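Local coordinates for protein Non-heme chloroperoxidase CPO-A1 (Streptomyces aureofaciens, PDB 1A8Q) that may act as a chlorinating enzyme in 7-chlorotetracycline biosynthesis and can also brominate, as a non-heme haloperoxidase of the alpha/beta hydrolase superfamily, at residues G110-A115 / F211-L216; F72-N77 / V104-T109; G46-A51 / L83-V88; K40-A45 / D267-L272. All blocks are in the same frame, centred on the assembly; numbering follows the deposited sequence.

Contact 1 (G110-A115 / F211-L216); sequences GRLRSA and FDIPTL
Ala115 and Thr215 pair as neighbours in two parallel strands, and both the N-H and the C=O of the alanine turn to the 211-216 segment, bonding to the residues before and after Thr215. Its N donates to Pro214 O at 3.1 Å, while its own O accepts from Leu216 N at 2.9 Å with an N-H...O angle of 161°. The same oxygen takes a CA-H...O contact from Thr215 CA at 3.2 Å. Proline suits position 214 because only its carbonyl is asked to bond here.

The tightly packed part centres on Ile213. Its CG1 sits between the backbone N and the carbonyl carbon (chi1 54°), which sends CD1 in under the other strand to meet Leu112 CB at 3.9 Å and Ala115 CB at 4.0 Å. Alanine is small enough to take both this methyl and the Phe211 ring, whose CE2 lies 4.2 Å from Ala115 CB. Thr215 OG1 donates to Ile213 O at 3.1 Å from above the carbonyl plane, which gives this buried hydroxyl a partner within its own segment.

The other side is looser: Pro214 is partly exposed, its CD against Arg113 O, and the Arg113 side chain leads away to a salt bridge with Asp87. The pairing of strand 112-118 with strand 215-220 belongs to the parallel part of the central sheet of the alpha/beta hydrolase fold.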
loop_
_atom_site.group_PDB
_atom_site.type_symbol
_atom_site.label_atom_id
_atom_site.label_comp_id
_atom_site.label_asym_id
_atom_site.label_seq_id
_atom_site.Cartn_x
_atom_site.Cartn_y
_atom_site.Cartn_z
ATOM N N GLY A 110 -17.650 4.656 -8.869
ATOM C CA GLY A 110 -18.290 4.300 -10.137
ATOM C C GLY A 110 -17.505 3.319 -10.990
ATOM O O GLY A 110 -18.089 2.453 -11.661
ATOM N N ARG A 111 -16.170 3.382 -10.932
ATOM C CA ARG A 111 -15.353 2.452 -11.719
ATOM C C ARG A 111 -14.983 1.204 -10.942
ATOM O O ARG A 111 -14.245 0.342 -11.462
ATOM C CB ARG A 111 -14.024 3.148 -12.104
ATOM C CG ARG A 111 -14.137 4.239 -13.127
ATOM C CD ARG A 111 -12.759 4.811 -13.510
ATOM N NE ARG A 111 -12.923 5.814 -14.551
ATOM C CZ ARG A 111 -13.073 5.655 -15.844
ATOM N NH1 ARG A 111 -13.055 4.465 -16.414
ATOM N NH2 ARG A 111 -13.205 6.757 -16.582
ATOM N N LEU A 112 -15.420 1.086 -9.696
ATOM C CA LEU A 112 -14.920 0.030 -8.844
ATOM C C LEU A 112 -15.926 -1.073 -8.540
ATOM O O LEU A 112 -17.122 -0.833 -8.336
ATOM C CB LEU A 112 -14.445 0.562 -7.474
ATOM C CG LEU A 112 -13.542 1.806 -7.486
ATOM C CD1 LEU A 112 -13.148 2.185 -6.068
ATOM C CD2 LEU A 112 -12.301 1.502 -8.337
ATOM N N ARG A 113 -15.386 -2.265 -8.431
ATOM C CA ARG A 113 -16.156 -3.424 -7.987
ATOM C C ARG A 113 -15.927 -3.680 -6.515
ATOM O O ARG A 113 -16.882 -3.980 -5.769
ATOM C CB ARG A 113 -15.721 -4.670 -8.776
ATOM C CG ARG A 113 -16.500 -5.899 -8.260
ATOM C CD ARG A 113 -16.266 -6.983 -9.306
ATOM N NE ARG A 113 -17.260 -8.009 -9.283
ATOM C CZ ARG A 113 -17.644 -8.762 -10.303
ATOM N NH1 ARG A 113 -17.148 -8.620 -11.519
ATOM N NH2 ARG A 113 -18.604 -9.641 -10.027
ATOM N N SER A 114 -14.666 -3.674 -6.070
ATOM C CA SER A 114 -14.348 -4.060 -4.704
ATOM C C SER A 114 -12.934 -3.533 -4.338
ATOM O O SER A 114 -12.275 -2.991 -5.217
ATOM C CB SER A 114 -14.392 -5.578 -4.498
ATOM O OG SER A 114 -13.550 -6.195 -5.507
ATOM N N ALA A 115 -12.567 -3.702 -3.082
ATOM C CA ALA A 115 -11.292 -3.158 -2.591
ATOM C C ALA A 115 -10.692 -4.061 -1.543
ATOM O O ALA A 115 -11.357 -4.816 -0.837
ATOM C CB ALA A 115 -11.522 -1.796 -1.924
ATOM N N PHE A 211 -17.299 4.283 1.507
ATOM C CA PHE A 211 -17.151 3.014 0.775
ATOM C C PHE A 211 -18.545 2.385 0.642
ATOM O O PHE A 211 -19.308 2.454 1.623
ATOM C CB PHE A 211 -16.230 2.078 1.526
ATOM C CG PHE A 211 -14.734 2.257 1.290
ATOM C CD1 PHE A 211 -14.149 3.482 1.467
ATOM C CD2 PHE A 211 -13.964 1.149 0.972
ATOM C CE1 PHE A 211 -12.773 3.649 1.273
ATOM C CE2 PHE A 211 -12.589 1.300 0.776
ATOM C CZ PHE A 211 -12.009 2.546 0.931
ATOM N N ASP A 212 -18.852 1.854 -0.509
ATOM C CA ASP A 212 -20.142 1.182 -0.705
ATOM C C ASP A 212 -19.924 -0.051 -1.579
ATOM O O ASP A 212 -20.725 -0.362 -2.473
ATOM C CB ASP A 212 -21.125 2.172 -1.323
ATOM C CG ASP A 212 -20.774 2.732 -2.670
ATOM O OD1 ASP A 212 -19.641 2.522 -3.178
ATOM O OD2 ASP A 212 -21.621 3.390 -3.316
ATOM N N ILE A 213 -18.685 -0.555 -1.560
ATOM C CA ILE A 213 -18.314 -1.749 -2.331
ATOM C C ILE A 213 -17.750 -2.771 -1.374
ATOM O O ILE A 213 -17.263 -2.398 -0.307
ATOM C CB ILE A 213 -17.222 -1.408 -3.376
ATOM C CG1 ILE A 213 -16.015 -0.737 -2.704
ATOM C CG2 ILE A 213 -17.812 -0.521 -4.477
ATOM C CD1 ILE A 213 -14.895 -0.441 -3.706
ATOM N N PRO A 214 -17.773 -4.069 -1.681
ATOM C CA PRO A 214 -17.250 -5.094 -0.805
ATOM C C PRO A 214 -15.767 -4.770 -0.535
ATOM O O PRO A 214 -15.108 -4.449 -1.516
ATOM C CB PRO A 214 -17.386 -6.399 -1.584
ATOM C CG PRO A 214 -18.355 -6.114 -2.657
ATOM C CD PRO A 214 -18.415 -4.625 -2.893
ATOM N N THR A 215 -15.331 -4.958 0.684
ATOM C CA THR A 215 -13.969 -4.587 1.032
ATOM C C THR A 215 -13.414 -5.655 1.941
ATOM O O THR A 215 -14.084 -6.089 2.889
ATOM C CB THR A 215 -13.944 -3.222 1.772
ATOM O OG1 THR A 215 -14.438 -2.196 0.895
ATOM C CG2 THR A 215 -12.495 -2.944 2.176
ATOM N N LEU A 216 -12.230 -6.160 1.633
ATOM C CA LEU A 216 -11.535 -7.098 2.468
ATOM C C LEU A 216 -10.365 -6.393 3.151
ATOM O O LEU A 216 -9.577 -5.758 2.452
ATOM C CB LEU A 216 -10.946 -8.221 1.588
ATOM C CG LEU A 216 -10.055 -9.227 2.304
ATOM C CD1 LEU A 216 -10.746 -10.062 3.361
ATOM C CD2 LEU A 216 -9.433 -10.164 1.244
#

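Contact 2 (F72-N77 / V104-T109); sequences FADDLN and VGRHGT
With CG anti to the carbonyl carbon in both Asp74 (chi1 -66°) and His107 (chi1 -62°), the carboxylate and the imidazole are brought together between two helices; Arg106 adds a bend at chi3 (71°) that turns its guanidinium back to the same carboxylate. Arg106 grips Asp74 side-on in a two-pronged salt bridge: NE reaches OD1 at 2.9 Å, almost straight, and NH2 reaches OD2, also at 2.9 Å, on its syn lone pair.

Asp74 OD1 is held a second time, by His107 NE2 at 2.8 Å. The two donors come to this oxygen from opposite faces of the carboxylate plane, NE on the syn side and NE2 on the anti side, which should restrain the carboxylate from rotating. Aspartate suits the place because one short acid serves both bases; its charge would probably favour a protonated imidazole.

The His107 ring is in turn sandwiched. Asn77 CB lies over the centre of one face, 3.7 Å from the centroid in a CH-pi contact, and the Asn77 amide stacks nearly parallel to the ring. Arg106 CB covers the opposite face toward the rim. Ala73, being small, lets the arginine chain pass, its CB 4.4 Å from Arg106 CD.

This surface contact joins helix 69-82 to the C-terminal end of helix 96-107, where Gly108 leaves the helix with positive phi and the chain heads for strand 112-118.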
loop_
_atom_site.group_PDB
_atom_site.type_symbol
_atom_site.label_atom_id
_atom_site.label_comp_id
_atom_site.label_asym_id
_atom_site.label_seq_id
_atom_site.Cartn_x
_atom_site.Cartn_y
_atom_site.Cartn_z
ATOM N N PHE A 72 -1.819 11.867 -4.885
ATOM C CA PHE A 72 -1.711 10.417 -5.217
ATOM C C PHE A 72 -3.032 9.868 -5.757
ATOM O O PHE A 72 -3.039 9.110 -6.727
ATOM C CB PHE A 72 -1.348 9.593 -3.977
ATOM C CG PHE A 72 -0.022 9.981 -3.346
ATOM C CD1 PHE A 72 1.013 10.487 -4.113
ATOM C CD2 PHE A 72 0.140 9.825 -1.971
ATOM C CE1 PHE A 72 2.211 10.845 -3.477
ATOM C CE2 PHE A 72 1.334 10.157 -1.355
ATOM C CZ PHE A 72 2.374 10.655 -2.138
ATOM N N ALA A 73 -4.146 10.264 -5.110
ATOM C CA ALA A 73 -5.451 9.775 -5.604
ATOM C C ALA A 73 -5.789 10.292 -6.975
ATOM O O ALA A 73 -6.410 9.619 -7.805
ATOM C CB ALA A 73 -6.530 10.237 -4.592
ATOM N N ASP A 74 -5.436 11.532 -7.341
ATOM C CA ASP A 74 -5.738 12.099 -8.627
ATOM C C ASP A 74 -4.845 11.444 -9.694
ATOM O O ASP A 74 -5.245 11.318 -10.844
ATOM C CB ASP A 74 -5.622 13.623 -8.703
ATOM C CG ASP A 74 -6.666 14.333 -7.851
ATOM O OD1 ASP A 74 -7.599 13.718 -7.351
ATOM O OD2 ASP A 74 -6.506 15.579 -7.651
ATOM N N ASP A 75 -3.591 11.146 -9.311
ATOM C CA ASP A 75 -2.732 10.407 -10.246
ATOM C C ASP A 75 -3.348 9.033 -10.517
ATOM O O ASP A 75 -3.386 8.653 -11.694
ATOM C CB ASP A 75 -1.327 10.233 -9.671
ATOM C CG ASP A 75 -0.516 11.527 -9.635
ATOM O OD1 ASP A 75 -0.889 12.566 -10.180
ATOM O OD2 ASP A 75 0.586 11.445 -9.028
ATOM N N LEU A 76 -3.873 8.363 -9.510
ATOM C CA LEU A 76 -4.552 7.074 -9.706
ATOM C C LEU A 76 -5.774 7.272 -10.596
ATOM O O LEU A 76 -5.995 6.520 -11.558
ATOM C CB LEU A 76 -4.889 6.458 -8.341
ATOM C CG LEU A 76 -5.735 5.168 -8.383
ATOM C CD1 LEU A 76 -4.899 4.073 -9.044
ATOM C CD2 LEU A 76 -6.155 4.745 -6.986
ATOM N N ASN A 77 -6.531 8.363 -10.369
ATOM C CA ASN A 77 -7.678 8.651 -11.240
ATOM C C ASN A 77 -7.270 8.816 -12.691
ATOM O O ASN A 77 -7.951 8.349 -13.617
ATOM C CB ASN A 77 -8.443 9.889 -10.747
ATOM C CG ASN A 77 -9.606 10.237 -11.666
ATOM O OD1 ASN A 77 -9.660 11.287 -12.310
ATOM N ND2 ASN A 77 -10.537 9.325 -11.758
ATOM N N VAL A 104 -11.483 6.937 -3.244
ATOM C CA VAL A 104 -12.948 6.762 -3.051
ATOM C C VAL A 104 -13.573 8.087 -2.599
ATOM O O VAL A 104 -14.632 8.534 -3.103
ATOM C CB VAL A 104 -13.208 5.623 -2.074
ATOM C CG1 VAL A 104 -14.668 5.569 -1.598
ATOM C CG2 VAL A 104 -12.880 4.288 -2.767
ATOM N N GLY A 105 -12.907 8.758 -1.682
ATOM C CA GLY A 105 -13.449 10.010 -1.121
ATOM C C GLY A 105 -13.580 11.079 -2.180
ATOM O O GLY A 105 -14.530 11.875 -2.151
ATOM N N ARG A 106 -12.629 11.200 -3.110
ATOM C CA ARG A 106 -12.599 12.270 -4.070
ATOM C C ARG A 106 -13.321 11.959 -5.361
ATOM O O ARG A 106 -13.845 12.868 -6.005
ATOM C CB ARG A 106 -11.155 12.676 -4.490
ATOM C CG ARG A 106 -10.425 13.485 -3.448
ATOM C CD ARG A 106 -8.981 13.781 -3.757
ATOM N NE ARG A 106 -8.613 14.705 -4.792
ATOM C CZ ARG A 106 -8.605 16.040 -4.689
ATOM N NH1 ARG A 106 -9.053 16.628 -3.591
ATOM N NH2 ARG A 106 -8.195 16.812 -5.681
ATOM N N HIS A 107 -13.187 10.730 -5.863
ATOM C CA HIS A 107 -13.682 10.332 -7.160
ATOM C C HIS A 107 -14.851 9.354 -7.131
ATOM O O HIS A 107 -15.437 9.089 -8.192
ATOM C CB HIS A 107 -12.488 9.656 -7.907
ATOM C CG HIS A 107 -11.385 10.683 -8.062
ATOM N ND1 HIS A 107 -11.551 11.733 -8.938
ATOM C CD2 HIS A 107 -10.165 10.830 -7.504
ATOM C CE1 HIS A 107 -10.460 12.518 -8.918
ATOM N NE2 HIS A 107 -9.625 11.972 -8.052
ATOM N N GLY A 108 -15.153 8.796 -5.972
ATOM C CA GLY A 108 -16.270 7.858 -5.836
ATOM C C GLY A 108 -15.951 6.451 -6.311
ATOM O O GLY A 108 -14.807 6.107 -6.640
ATOM N N THR A 109 -16.981 5.588 -6.325
ATOM C CA THR A 109 -16.792 4.180 -6.632
ATOM C C THR A 109 -17.394 3.732 -7.955
ATOM O O THR A 109 -17.486 2.510 -8.199
ATOM C CB THR A 109 -17.393 3.299 -5.518
ATOM O OG1 THR A 109 -18.801 3.661 -5.394
ATOM C CG2 THR A 109 -16.686 3.530 -4.199
#

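Contact 3 (G46-A51 / L83-V88); sequences GYRGIA and LDLRDV
One water joins the two segments: Arg48 NH2 donates to it at 3.0 Å, and the water donates onward to Leu83 O at 2.8 Å. It lies at the edge of the guanidinium, in its plane. In the alpha/beta hydrolase fold this ties the start of strand 48-52, in the central sheet, to the loop between helix 69-82 and strand 88-93. That helix ends in a Schellman motif, with Asp84 taking up the positive phi just after Leu83.

Arg48 suits this partly exposed position because a long chain can cross from the strand to the loop and still carry a charge at its end. With CG anti to the backbone N (chi1 179°) and the rest of the chain extended, the guanidinium is delivered beside Leu85, where NH2 also makes a salt bridge with Asp15 on strand 10-16. One face of the guanidinium is packed by Leu85 CD2, which stands 3.6 Å from Arg48 NH1, the two side chains crossing at about a right angle. The flat group thus uses its edge for the water and a face for a methyl.

Further in, apolar groups take over. Ile50, two residues along the strand and pointing to the same side as Arg48, offers branched bulk to the two leucines of the loop. Its CD1 lies 4.3 Å from Leu83 CD1, and it meets Leu85 tip to tip, Ile50 CD1 to Leu85 CD1, at 3.6 Å.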
loop_
_atom_site.group_PDB
_atom_site.type_symbol
_atom_site.label_atom_id
_atom_site.label_comp_id
_atom_site.label_asym_id
_atom_site.label_seq_id
_atom_site.Cartn_x
_atom_site.Cartn_y
_atom_site.Cartn_z
ATOM N N GLY A 46 -6.970 -15.430 -14.623
ATOM C CA GLY A 46 -7.812 -14.812 -15.608
ATOM C C GLY A 46 -8.227 -13.362 -15.439
ATOM O O GLY A 46 -9.126 -12.853 -16.110
ATOM N N TYR A 47 -7.411 -12.627 -14.671
ATOM C CA TYR A 47 -7.600 -11.204 -14.483
ATOM C C TYR A 47 -6.480 -10.396 -15.173
ATOM O O TYR A 47 -5.532 -11.034 -15.635
ATOM C CB TYR A 47 -7.522 -10.848 -12.983
ATOM C CG TYR A 47 -8.664 -11.535 -12.206
ATOM C CD1 TYR A 47 -9.904 -10.908 -12.120
ATOM C CD2 TYR A 47 -8.429 -12.725 -11.555
ATOM C CE1 TYR A 47 -10.927 -11.565 -11.435
ATOM C CE2 TYR A 47 -9.455 -13.383 -10.872
ATOM C CZ TYR A 47 -10.688 -12.780 -10.848
ATOM O OH TYR A 47 -11.717 -13.410 -10.152
ATOM N N ARG A 48 -6.762 -9.114 -15.313
ATOM C CA ARG A 48 -5.748 -8.167 -15.856
ATOM C C ARG A 48 -5.102 -7.575 -14.597
ATOM O O ARG A 48 -5.845 -7.027 -13.776
ATOM C CB ARG A 48 -6.440 -7.136 -16.690
ATOM C CG ARG A 48 -5.551 -6.066 -17.295
ATOM C CD ARG A 48 -6.335 -5.161 -18.234
ATOM N NE ARG A 48 -5.477 -4.070 -18.708
ATOM C CZ ARG A 48 -6.006 -3.081 -19.441
ATOM N NH1 ARG A 48 -7.319 -3.085 -19.748
ATOM N NH2 ARG A 48 -5.278 -2.080 -19.890
ATOM N N GLY A 49 -3.767 -7.561 -14.549
ATOM C CA GLY A 49 -3.135 -7.085 -13.298
ATOM C C GLY A 49 -2.342 -5.840 -13.672
ATOM O O GLY A 49 -1.536 -5.887 -14.602
ATOM N N ILE A 50 -2.567 -4.752 -12.907
ATOM C CA ILE A 50 -1.883 -3.511 -13.210
ATOM C C ILE A 50 -1.211 -3.012 -11.934
ATOM O O ILE A 50 -1.791 -3.074 -10.855
ATOM C CB ILE A 50 -2.894 -2.430 -13.676
ATOM C CG1 ILE A 50 -3.370 -2.763 -15.105
ATOM C CG2 ILE A 50 -2.311 -1.022 -13.706
ATOM C CD1 ILE A 50 -4.746 -2.216 -15.402
ATOM N N ALA A 51 0.046 -2.520 -12.053
ATOM C CA ALA A 51 0.668 -1.986 -10.821
ATOM C C ALA A 51 1.538 -0.797 -11.223
ATOM O O ALA A 51 2.446 -0.924 -12.038
ATOM C CB ALA A 51 1.500 -3.012 -10.068
ATOM N N LEU A 83 -6.814 4.516 -19.194
ATOM C CA LEU A 83 -7.028 3.134 -19.617
ATOM C C LEU A 83 -8.504 2.753 -19.686
ATOM O O LEU A 83 -8.826 1.634 -20.081
ATOM C CB LEU A 83 -6.297 2.189 -18.647
ATOM C CG LEU A 83 -4.761 2.341 -18.688
ATOM C CD1 LEU A 83 -4.115 1.356 -17.723
ATOM C CD2 LEU A 83 -4.220 2.161 -20.091
ATOM N N ASP A 84 -9.362 3.663 -19.275
ATOM C CA ASP A 84 -10.804 3.531 -19.191
ATOM C C ASP A 84 -11.186 2.220 -18.534
ATOM O O ASP A 84 -11.913 1.373 -19.072
ATOM C CB ASP A 84 -11.446 3.688 -20.576
ATOM C CG ASP A 84 -12.951 3.911 -20.445
ATOM O OD1 ASP A 84 -13.482 4.176 -19.344
ATOM O OD2 ASP A 84 -13.592 3.784 -21.509
ATOM N N LEU A 85 -10.682 2.011 -17.318
ATOM C CA LEU A 85 -10.929 0.777 -16.599
ATOM C C LEU A 85 -12.233 0.822 -15.807
ATOM O O LEU A 85 -12.569 1.830 -15.198
ATOM C CB LEU A 85 -9.798 0.540 -15.593
ATOM C CG LEU A 85 -8.408 0.438 -16.282
ATOM C CD1 LEU A 85 -7.368 0.259 -15.187
ATOM C CD2 LEU A 85 -8.387 -0.750 -17.232
ATOM N N ARG A 86 -12.968 -0.282 -15.865
ATOM C CA ARG A 86 -14.238 -0.432 -15.159
ATOM C C ARG A 86 -14.295 -1.749 -14.421
ATOM O O ARG A 86 -13.586 -2.719 -14.766
ATOM C CB ARG A 86 -15.385 -0.436 -16.202
ATOM C CG ARG A 86 -15.522 0.855 -17.007
ATOM C CD ARG A 86 -16.084 1.907 -16.064
ATOM N NE ARG A 86 -16.615 3.118 -16.682
ATOM C CZ ARG A 86 -17.241 4.018 -15.911
ATOM N NH1 ARG A 86 -17.400 3.779 -14.617
ATOM N NH2 ARG A 86 -17.698 5.144 -16.435
ATOM N N ASP A 87 -15.162 -1.857 -13.397
ATOM C CA ASP A 87 -15.316 -3.082 -12.625
ATOM C C ASP A 87 -13.998 -3.464 -11.970
ATOM O O ASP A 87 -13.638 -4.632 -11.933
ATOM C CB ASP A 87 -15.827 -4.226 -13.496
ATOM C CG ASP A 87 -16.713 -5.229 -12.795
ATOM O OD1 ASP A 87 -17.233 -4.938 -11.696
ATOM O OD2 ASP A 87 -16.952 -6.347 -13.320
ATOM N N VAL A 88 -13.286 -2.426 -11.506
ATOM C CA VAL A 88 -11.931 -2.669 -10.979
ATOM C C VAL A 88 -11.900 -3.120 -9.537
ATOM O O VAL A 88 -12.681 -2.677 -8.682
ATOM C CB VAL A 88 -11.190 -1.313 -11.101
ATOM C CG1 VAL A 88 -9.809 -1.361 -10.439
ATOM C CG2 VAL A 88 -11.074 -0.776 -12.524
HETATM O O HOH W 1 -7.223 -0.280 -21.273
#

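Contact 4 (K40-A45 / D267-L272); sequences KAVVDA and DLLEFL
Two helices that flank the central sheet of the alpha/beta hydrolase fold, 36-44 and the C-terminal 260-272, pack here through Val42 and Leu269. Their short segments run in roughly the same direction, at 40° to one another, with axes 10.5 Å apart at closest approach. The side chains that meet across the interface are all apolar.

Val42 forms the buried side. Its CG1, anti to the carbonyl carbon (chi1 -55°), touches two leucines one turn apart on the other helix: it lies 3.9 Å from Leu268 CD2 and 3.8 Å from Leu272 CD1. The valine crosses Leu268 obliquely and Leu272 at about a right angle. Beta-branched and compact, valine can present a methyl to both without pushing the helices apart, while the longer leucines span the rest of the gap. Toward the sheet, Val42 and Leu268 both also touch Phe24 of strand 21-25, and Leu272 touches Val22 of the same strand.

Nearer the solvent, Leu269 lies along the outer side of the interface, its CD2 reaching the backbone of helix 36-44 at Ala41 O. The small side chains of Ala41 and Ala45 let this leucine approach so closely. On the outer surface of helix 36-44, Lys40 NZ and Asp44 OD2 form a salt bridge within one turn. The tightest packing is between Ala45 CB and Leu269 CD2, at 3.4 Å, shorter than usual for two carbons.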
loop_
_atom_site.group_PDB
_atom_site.type_symbol
_atom_site.label_atom_id
_atom_site.label_comp_id
_atom_site.label_asym_id
_atom_site.label_seq_id
_atom_site.Cartn_x
_atom_site.Cartn_y
_atom_site.Cartn_z
ATOM N N LYS A 40 1.343 -11.940 -11.030
ATOM C CA LYS A 40 1.338 -13.234 -11.743
ATOM C C LYS A 40 0.134 -14.058 -11.263
ATOM O O LYS A 40 -0.566 -14.657 -12.089
ATOM C CB LYS A 40 2.657 -13.995 -11.571
ATOM C CG LYS A 40 2.551 -15.446 -12.128
ATOM C CD LYS A 40 3.917 -16.107 -12.175
ATOM C CE LYS A 40 3.760 -17.622 -12.456
ATOM N NZ LYS A 40 3.157 -17.756 -13.807
ATOM N N ALA A 41 -0.073 -14.130 -9.967
ATOM C CA ALA A 41 -1.182 -14.941 -9.432
ATOM C C ALA A 41 -2.510 -14.512 -10.051
ATOM O O ALA A 41 -3.294 -15.395 -10.428
ATOM C CB ALA A 41 -1.246 -14.861 -7.928
ATOM N N VAL A 42 -2.835 -13.216 -10.060
ATOM C CA VAL A 42 -4.138 -12.843 -10.617
ATOM C C VAL A 42 -4.212 -13.012 -12.111
ATOM O O VAL A 42 -5.277 -13.407 -12.634
ATOM C CB VAL A 42 -4.595 -11.431 -10.181
ATOM C CG1 VAL A 42 -4.554 -11.425 -8.646
ATOM C CG2 VAL A 42 -3.727 -10.350 -10.804
ATOM N N VAL A 43 -3.125 -12.794 -12.868
ATOM C CA VAL A 43 -3.244 -12.942 -14.323
ATOM C C VAL A 43 -3.358 -14.435 -14.668
ATOM O O VAL A 43 -4.193 -14.768 -15.538
ATOM C CB VAL A 43 -2.022 -12.302 -14.996
ATOM C CG1 VAL A 43 -2.125 -12.429 -16.520
ATOM C CG2 VAL A 43 -2.004 -10.809 -14.649
ATOM N N ASP A 44 -2.740 -15.314 -13.909
ATOM C CA ASP A 44 -2.870 -16.759 -14.176
ATOM C C ASP A 44 -4.286 -17.236 -13.847
ATOM O O ASP A 44 -4.745 -18.236 -14.432
ATOM C CB ASP A 44 -1.883 -17.602 -13.381
ATOM C CG ASP A 44 -0.462 -17.530 -13.960
ATOM O OD1 ASP A 44 -0.357 -17.242 -15.154
ATOM O OD2 ASP A 44 0.427 -17.908 -13.203
ATOM N N ALA A 45 -5.015 -16.524 -13.020
ATOM C CA ALA A 45 -6.398 -16.845 -12.683
ATOM C C ALA A 45 -7.380 -16.141 -13.601
ATOM O O ALA A 45 -8.607 -16.239 -13.386
ATOM C CB ALA A 45 -6.649 -16.486 -11.227
ATOM N N ASP A 267 -6.252 -15.974 -0.514
ATOM C CA ASP A 267 -7.357 -15.137 -0.032
ATOM C C ASP A 267 -7.820 -14.123 -1.055
ATOM O O ASP A 267 -8.993 -13.773 -1.167
ATOM C CB ASP A 267 -7.034 -14.424 1.290
ATOM C CG ASP A 267 -7.076 -15.373 2.460
ATOM O OD1 ASP A 267 -7.794 -16.422 2.365
ATOM O OD2 ASP A 267 -6.419 -15.171 3.496
ATOM N N LEU A 268 -6.863 -13.493 -1.750
ATOM C CA LEU A 268 -7.142 -12.506 -2.779
ATOM C C LEU A 268 -7.929 -13.113 -3.920
ATOM O O LEU A 268 -8.931 -12.539 -4.358
ATOM C CB LEU A 268 -5.816 -11.908 -3.322
ATOM C CG LEU A 268 -5.988 -10.874 -4.426
ATOM C CD1 LEU A 268 -6.768 -9.654 -3.966
ATOM C CD2 LEU A 268 -4.560 -10.478 -4.900
ATOM N N LEU A 269 -7.527 -14.314 -4.371
ATOM C CA LEU A 269 -8.217 -14.938 -5.480
ATOM C C LEU A 269 -9.653 -15.343 -5.071
ATOM O O LEU A 269 -10.536 -15.133 -5.915
ATOM C CB LEU A 269 -7.420 -16.122 -5.987
ATOM C CG LEU A 269 -6.207 -15.809 -6.894
ATOM C CD1 LEU A 269 -5.559 -17.115 -7.302
ATOM C CD2 LEU A 269 -6.645 -15.013 -8.113
ATOM N N GLU A 270 -9.821 -15.743 -3.835
ATOM C CA GLU A 270 -11.188 -16.078 -3.370
ATOM C C GLU A 270 -12.052 -14.832 -3.361
ATOM O O GLU A 270 -13.168 -14.782 -3.898
ATOM C CB GLU A 270 -11.107 -16.704 -1.986
ATOM C CG GLU A 270 -12.501 -17.002 -1.410
ATOM C CD GLU A 270 -12.323 -17.592 -0.017
ATOM O OE1 GLU A 270 -12.108 -18.813 0.064
ATOM O OE2 GLU A 270 -12.351 -16.814 0.953
ATOM N N PHE A 271 -11.510 -13.706 -2.841
ATOM C CA PHE A 271 -12.212 -12.449 -2.803
ATOM C C PHE A 271 -12.525 -11.894 -4.167
ATOM O O PHE A 271 -13.547 -11.244 -4.362
ATOM C CB PHE A 271 -11.364 -11.410 -2.008
ATOM C CG PHE A 271 -12.085 -10.112 -1.778
ATOM C CD1 PHE A 271 -13.122 -10.049 -0.850
ATOM C CD2 PHE A 271 -11.812 -9.004 -2.572
ATOM C CE1 PHE A 271 -13.803 -8.843 -0.707
ATOM C CE2 PHE A 271 -12.447 -7.793 -2.379
ATOM C CZ PHE A 271 -13.475 -7.736 -1.445
ATOM N N LEU A 272 -11.640 -12.077 -5.177
ATOM C CA LEU A 272 -11.864 -11.513 -6.490
ATOM C C LEU A 272 -13.092 -12.102 -7.191
ATOM O O LEU A 272 -13.621 -11.469 -8.093
ATOM C CB LEU A 272 -10.652 -11.658 -7.412
ATOM C CG LEU A 272 -9.458 -10.783 -6.976
ATOM C CD1 LEU A 272 -8.194 -11.215 -7.724
ATOM C CD2 LEU A 272 -9.775 -9.322 -7.203
#

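Contacts 1 and 3 reach the same mixed sheet, their centres about 14 Å apart, and touch through a probable backbone hydrogen bond from Arg113 N to Val88 O. Contact 2 lies about 13 Å from contact 1, centre to centre; helix 96-107 is followed by strand 112-118, and Val104 packs on Phe211 and Leu112. Contact 4 joins two helices by the sheet and touches contact 3, where helix 36-44 is followed by strand 48-52, and contact 1 through Phe271. Contacts 2 and 4, about 24 Å apart between centres, do not meet. Along the chain, contact 4 encloses the rest, contacts 2 and 3 interleave, and contact 1 follows both. Together they tie early and late chain parts into one fold, away from the catalytic triad.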